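Local atomic coordinates of FrnE protein (Deinococcus radiodurans, PDB entry 5CO3), a protein that probably acts as a cytoplasmic thiol-disulfide oxidoreductase of the DsbA-like thioredoxin class, making or rearranging disulfide bonds. Residues Ile116-Ala119 with Ala120-Gln124; Ala175-Tyr178 with Asp179-Gln182. All coordinates share one frame; numbering follows the deposited sequence.

In the fold
Both contacts are local, each a run of neighbouring residues within the DsbA-like thioredoxin domain, so neither closes a long loop. From the N terminus, contact 1 (116-124) comes first: it ends helix 110-121 and turns the chain into helix 125-137. Helices 125-137, 146-156 and 160-169 follow before contact 2 (175-182) forms two turns of helix 173-186, which leads back to strand 193-196 of the mixed sheet. The contacts lie in series, neither nested nor crossing, with centres about 16 Å apart. They meet through His117, which packs on Ala175 and Val176 and forms a weak hydrogen bond to Asp179, joining helix 110-121 to helix 173-186.

Contact 1. Residues Ile116-Ala119 with Ala120-Gln124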
ATOM      1  N   ILE A 116       5.436   4.347   8.562  1.00 28.87           N
ATOM      2  CA  ILE A 116       5.799   4.277   7.155  1.00 25.74           C
ATOM      3  C   ILE A 116       6.196   5.669   6.642  1.00 29.77           C
ATOM      4  O   ILE A 116       7.181   5.821   5.912  1.00 29.72           O
ATOM      5  CB  ILE A 116       4.669   3.699   6.315  1.00 22.78           C
ATOM      6  CG1 ILE A 116       4.442   2.241   6.692  1.00 27.21           C
ATOM      7  CG2 ILE A 116       5.087   3.708   4.848  1.00 23.77           C
ATOM      8  CD1 ILE A 116       3.139   1.641   6.189  1.00 26.49           C
ATOM      9  N   HIS A 117       5.447   6.689   7.045  1.00 31.36           N
ATOM     10  CA  HIS A 117       5.815   8.064   6.729  1.00 35.38           C
ATOM     11  C   HIS A 117       7.210   8.424   7.245  1.00 36.05           C
ATOM     12  O   HIS A 117       8.000   9.031   6.514  1.00 34.81           O
ATOM     13  CB  HIS A 117       4.774   9.026   7.285  1.00 34.78           C
ATOM     14  CG  HIS A 117       3.563   9.158   6.420  1.00 37.75           C
ATOM     15  ND1 HIS A 117       3.359  10.235   5.585  1.00 36.40           N
ATOM     16  CD2 HIS A 117       2.499   8.339   6.246  1.00 37.66           C
ATOM     17  CE1 HIS A 117       2.215  10.080   4.943  1.00 42.07           C
ATOM     18  NE2 HIS A 117       1.674   8.936   5.322  1.00 40.95           N
ATOM     19  N   TYR A 118       7.526   8.032   8.480  1.00 32.56           N
ATOM     20  CA  TYR A 118       8.865   8.263   9.030  1.00 35.53           C
ATOM     21  C   TYR A 118       9.924   7.568   8.168  1.00 37.46           C
ATOM     22  O   TYR A 118      10.935   8.171   7.785  1.00 38.97           O
ATOM     23  CB  TYR A 118       8.972   7.772  10.490  1.00 31.69           C
ATOM     24  CG  TYR A 118      10.401   7.833  10.994  1.00 34.59           C
ATOM     25  CD1 TYR A 118      10.949   9.025  11.454  1.00 40.57           C
ATOM     26  CD2 TYR A 118      11.213   6.704  10.973  1.00 32.30           C
ATOM     27  CE1 TYR A 118      12.267   9.091  11.887  1.00 41.59           C
ATOM     28  CE2 TYR A 118      12.529   6.756  11.406  1.00 33.60           C
ATOM     29  CZ  TYR A 118      13.051   7.950  11.862  1.00 40.27           C
ATOM     30  OH  TYR A 118      14.363   8.015  12.291  1.00 42.56           O
ATOM     31  N   ALA A 119       9.679   6.298   7.861  1.00 35.85           N
ATOM     32  CA  ALA A 119      10.598   5.502   7.061  1.00 29.37           C
ATOM     33  C   ALA A 119      10.811   6.107   5.684  1.00 32.61           C
ATOM     34  O   ALA A 119      11.929   6.103   5.172  1.00 34.30           O
ATOM     35  CB  ALA A 119      10.089   4.079   6.929  1.00 28.52           C
ATOM     36  N   ALA A 120       9.745   6.631   5.086  1.00 32.39           N
ATOM     37  CA  ALA A 120       9.855   7.162   3.724  1.00 34.63           C
ATOM     38  C   ALA A 120      10.724   8.424   3.669  1.00 41.41           C
ATOM     39  O   ALA A 120      11.260   8.764   2.620  1.00 41.87           O
ATOM     40  CB  ALA A 120       8.472   7.442   3.148  1.00 34.78           C
ATOM     41  N   GLU A 121      10.869   9.118   4.794  1.00 35.05           N
ATOM     42  CA  GLU A 121      11.756  10.276   4.841  1.00 39.88           C
ATOM     43  C   GLU A 121      13.206   9.820   4.881  1.00 45.99           C
ATOM     44  O   GLU A 121      14.114  10.579   4.535  1.00 47.90           O
ATOM     45  CB  GLU A 121      11.428  11.165   6.038  1.00 47.02           C
ATOM     46  CG  GLU A 121      10.022  11.718   5.984  1.00 53.11           C
ATOM     47  CD  GLU A 121       9.968  13.194   6.278  1.00 64.60           C
ATOM     48  OE1 GLU A 121      10.183  13.572   7.447  1.00 63.24           O
ATOM     49  OE2 GLU A 121       9.719  13.976   5.336  1.00 74.14           O
ATOM     50  N   GLN A 122      13.415   8.571   5.280  1.00 41.60           N
ATOM     51  CA  GLN A 122      14.746   7.969   5.255  1.00 45.14           C
ATOM     52  C   GLN A 122      14.930   7.169   3.968  1.00 42.90           C
ATOM     53  O   GLN A 122      15.936   6.479   3.795  1.00 49.40           O
ATOM     54  CB  GLN A 122      14.980   7.056   6.469  1.00 39.31           C
ATOM     55  CG  GLN A 122      14.274   7.464   7.765  1.00 41.16           C
ATOM     56  CD  GLN A 122      14.428   8.931   8.103  1.00 49.71           C
ATOM     57  OE1 GLN A 122      15.519   9.501   8.005  1.00 51.67           O
ATOM     58  NE2 GLN A 122      13.325   9.556   8.499  1.00 45.44           N
ATOM     59  N   GLY A 123      13.955   7.265   3.069  1.00 38.62           N
ATOM     60  CA  GLY A 123      14.012   6.550   1.807  1.00 43.22           C
ATOM     61  C   GLY A 123      13.726   5.060   1.918  1.00 41.88           C
ATOM     62  O   GLY A 123      14.126   4.277   1.053  1.00 38.49           O
ATOM     63  N   GLN A 124      13.026   4.660   2.975  1.00 34.11           N
ATOM     64  CA  GLN A 124      12.745   3.246   3.210  1.00 36.19           C
ATOM     65  C   GLN A 124      11.250   2.948   3.316  1.00 34.82           C
ATOM     66  O   GLN A 124      10.845   2.007   4.002  1.00 30.58           O
ATOM     67  CB  GLN A 124      13.446   2.773   4.484  1.00 38.24           C
ATOM     68  CG  GLN A 124      14.959   2.795   4.399  1.00 41.19           C
ATOM     69  CD  GLN A 124      15.465   1.866   3.322  1.00 51.40           C
ATOM     70  OE1 GLN A 124      14.917   0.782   3.122  1.00 52.47           O
ATOM     71  NE2 GLN A 124      16.501   2.292   2.605  1.00 49.16           N
TER
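Ala119 and Gln124 join in the Schellman motif that ends helix 110-121. The backbone N of Gln124 returns to Ala119 O (2.8 Å, N-H...O angle 161°), and inside this loop Gly123 N makes a weak bond to Ala120 O. Gly123 is the C-prime residue; its positive phi lets the chain leave the helix axis, and Gln124 follows at the N-cap position of helix 125-137. Ala119 O also accepts from Gln122 N at 2.9 Å, the two donors coming from opposite faces of its carbonyl plane. Ala120 N makes the i to i+4 helical bond to Ile116 O (2.8 Å). Glu121 N, by contrast, bonds only weakly to His117 O in that register and makes a shorter i to i+3 bond, 3.1 Å, to Tyr118 O.

Among side chains, Gln122 folds back over the last turn. Its chain is bent at chi2, which turns the amide toward the helix, and Gln122 NE2 donates to Tyr118 O at 2.9 Å. Tyr118 O is thus gripped from both faces of its plane, by Glu121 N and by this amide.

The same amide lies over one face of the Tyr118 ring. With CG anti to the backbone N (chi1 172°), the ring is placed beneath the Gln122 amide, the two planes 29° apart, while it also packs on Ala162, Ala163 and Ala166 of helix 160-169. Elsewhere on the turn, His117 NE2 is hydrogen-bonded to Ser51 OG, and Glu121 OE1 to Tyr172 OH. Gln122 NE2 stands above the Tyr118 ring offset toward its rim, 3.6 Å from Tyr118 CE1.

Contact 2. Residues Ala175-Tyr178 with Asp179-Gln182; sequences AVRY and DEAQ
A bend at chi2 of Arg177 (-66°) turns its chain toward Glu180, about one turn further along, whose own chain runs out extended beyond CG, and the two charged ends meet in an i to i+3 salt bridge on helix 173-186. Arg177 NH1 donates to Glu180 OE1 at 2.9 Å with an N-H...O angle of 154°. The carboxylate comes to the edge of the guanidinium, OE1 lying almost in its plane and accepting through its syn lone pair, although the two flat groups are turned 34° apart. Arg177 NH1 also forms a salt bridge with Glu53 OE2, which lies close to Glu180 OE2, and Phe110 makes a cation-pi contact with Arg177; the shared arginine would be expected to offset the charges of the two acids.

The helix itself is regular here, with four successive i to i+4 bonds. Asp179 N reaches Ala175 O at 3.1 Å. Glu180 N and Ala181 N bond in turn to the carbonyls of Val176 and Arg177. Gln182 N reaches Tyr178 O at 2.9 Å. On the inward side the buried Asp179 carboxylate is held at both oxygens, OD1 by His50 ND1 and OD2 by Ser51 N, joining this turn to the end of strand 45-51. Val176 packs on helix 110-121, and its CG1 methyl, anti to the backbone N, comes against the carboxylate of the salt bridge, Val176 CG1 lying 3.6 Å from Glu180 OE2.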
ATOM      1  N   ALA A 175       0.323  14.035   8.425  1.00 42.28           N
ATOM      2  CA  ALA A 175       0.643  13.554   7.086  1.00 43.02           C
ATOM      3  C   ALA A 175      -0.239  12.353   6.723  1.00 45.68           C
ATOM      4  O   ALA A 175      -0.653  12.200   5.578  1.00 47.90           O
ATOM      5  CB  ALA A 175       2.119  13.193   6.984  1.00 42.47           C
ATOM      6  N   VAL A 176      -0.544  11.516   7.708  1.00 39.62           N
ATOM      7  CA  VAL A 176      -1.370  10.333   7.462  1.00 42.01           C
ATOM      8  C   VAL A 176      -2.813  10.756   7.164  1.00 42.80           C
ATOM      9  O   VAL A 176      -3.436  10.252   6.232  1.00 37.79           O
ATOM     10  CB  VAL A 176      -1.324   9.344   8.668  1.00 35.17           C
ATOM     11  CG1 VAL A 176      -2.419   8.277   8.560  1.00 37.33           C
ATOM     12  CG2 VAL A 176       0.055   8.691   8.762  1.00 34.83           C
ATOM     13  N   ARG A 177      -3.332  11.694   7.955  1.00 41.94           N
ATOM     14  CA  ARG A 177      -4.695  12.178   7.768  1.00 41.77           C
ATOM     15  C   ARG A 177      -4.857  12.868   6.413  1.00 43.63           C
ATOM     16  O   ARG A 177      -5.914  12.779   5.786  1.00 46.00           O
ATOM     17  CB  ARG A 177      -5.091  13.132   8.901  1.00 44.38           C
ATOM     18  CG  ARG A 177      -5.214  12.446  10.249  1.00 42.31           C
ATOM     19  CD  ARG A 177      -6.365  11.457  10.269  1.00 42.74           C
ATOM     20  NE  ARG A 177      -6.527  10.874  11.597  1.00 41.76           N
ATOM     21  CZ  ARG A 177      -6.665   9.574  11.843  1.00 42.29           C
ATOM     22  NH1 ARG A 177      -6.669   8.693  10.848  1.00 36.56           N
ATOM     23  NH2 ARG A 177      -6.801   9.156  13.092  1.00 41.55           N
ATOM     24  N   TYR A 178      -3.803  13.541   5.957  1.00 44.34           N
ATOM     25  CA  TYR A 178      -3.855  14.228   4.672  1.00 46.16           C
ATOM     26  C   TYR A 178      -3.925  13.214   3.539  1.00 44.41           C
ATOM     27  O   TYR A 178      -4.659  13.402   2.569  1.00 45.73           O
ATOM     28  CB  TYR A 178      -2.650  15.154   4.498  1.00 47.27           C
ATOM     29  CG  TYR A 178      -2.786  16.457   5.265  1.00 64.06           C
ATOM     30  CD1 TYR A 178      -3.967  16.777   5.928  1.00 58.87           C
ATOM     31  CD2 TYR A 178      -1.741  17.371   5.316  1.00 67.10           C
ATOM     32  CE1 TYR A 178      -4.100  17.963   6.622  1.00 64.08           C
ATOM     33  CE2 TYR A 178      -1.865  18.566   6.011  1.00 66.59           C
ATOM     34  CZ  TYR A 178      -3.048  18.852   6.664  1.00 67.61           C
ATOM     35  OH  TYR A 178      -3.182  20.032   7.361  1.00 71.83           O
ATOM     36  N   ASP A 179      -3.160  12.136   3.679  1.00 41.57           N
ATOM     37  CA  ASP A 179      -3.209  11.010   2.745  1.00 39.62           C
ATOM     38  C   ASP A 179      -4.615  10.444   2.602  1.00 44.17           C
ATOM     39  O   ASP A 179      -5.093  10.185   1.498  1.00 39.86           O
ATOM     40  CB  ASP A 179      -2.274   9.894   3.209  1.00 40.58           C
ATOM     41  CG  ASP A 179      -0.944   9.918   2.509  1.00 40.69           C
ATOM     42  OD1 ASP A 179      -0.822  10.615   1.477  1.00 43.34           O
ATOM     43  OD2 ASP A 179      -0.023   9.216   2.982  1.00 37.53           O
ATOM     44  N   GLU A 180      -5.268  10.241   3.736  1.00 39.32           N
ATOM     45  CA  GLU A 180      -6.596   9.655   3.758  1.00 39.25           C
ATOM     46  C   GLU A 180      -7.646  10.602   3.192  1.00 42.34           C
ATOM     47  O   GLU A 180      -8.575  10.178   2.498  1.00 44.74           O
ATOM     48  CB  GLU A 180      -6.944   9.243   5.188  1.00 38.27           C
ATOM     49  CG  GLU A 180      -5.990   8.185   5.713  1.00 36.22           C
ATOM     50  CD  GLU A 180      -6.087   7.944   7.207  1.00 39.90           C
ATOM     51  OE1 GLU A 180      -6.654   8.779   7.937  1.00 42.34           O
ATOM     52  OE2 GLU A 180      -5.576   6.907   7.652  1.00 34.85           O
ATOM     53  N   ALA A 181      -7.501  11.886   3.503  1.00 46.52           N
ATOM     54  CA  ALA A 181      -8.369  12.906   2.940  1.00 53.09           C
ATOM     55  C   ALA A 181      -8.233  12.928   1.421  1.00 53.55           C
ATOM     56  O   ALA A 181      -9.223  13.024   0.698  1.00 50.17           O
ATOM     57  CB  ALA A 181      -8.042  14.266   3.536  1.00 50.65           C
ATOM     58  N   GLN A 182      -7.003  12.814   0.936  1.00 47.27           N
ATOM     59  CA  GLN A 182      -6.770  12.846  -0.499  1.00 53.87           C
ATOM     60  C   GLN A 182      -7.458  11.665  -1.188  1.00 47.11           C
ATOM     61  O   GLN A 182      -8.057  11.828  -2.256  1.00 48.52           O
ATOM     62  CB  GLN A 182      -5.275  12.851  -0.809  1.00 46.52           C
ATOM     63  CG  GLN A 182      -4.979  13.139  -2.271  1.00 63.67           C
ATOM     64  CD  GLN A 182      -3.498  13.220  -2.574  1.00 59.73           C
ATOM     65  OE1 GLN A 182      -2.659  12.912  -1.726  1.00 56.61           O
ATOM     66  NE2 GLN A 182      -3.167  13.644  -3.791  1.00 60.48           N
TER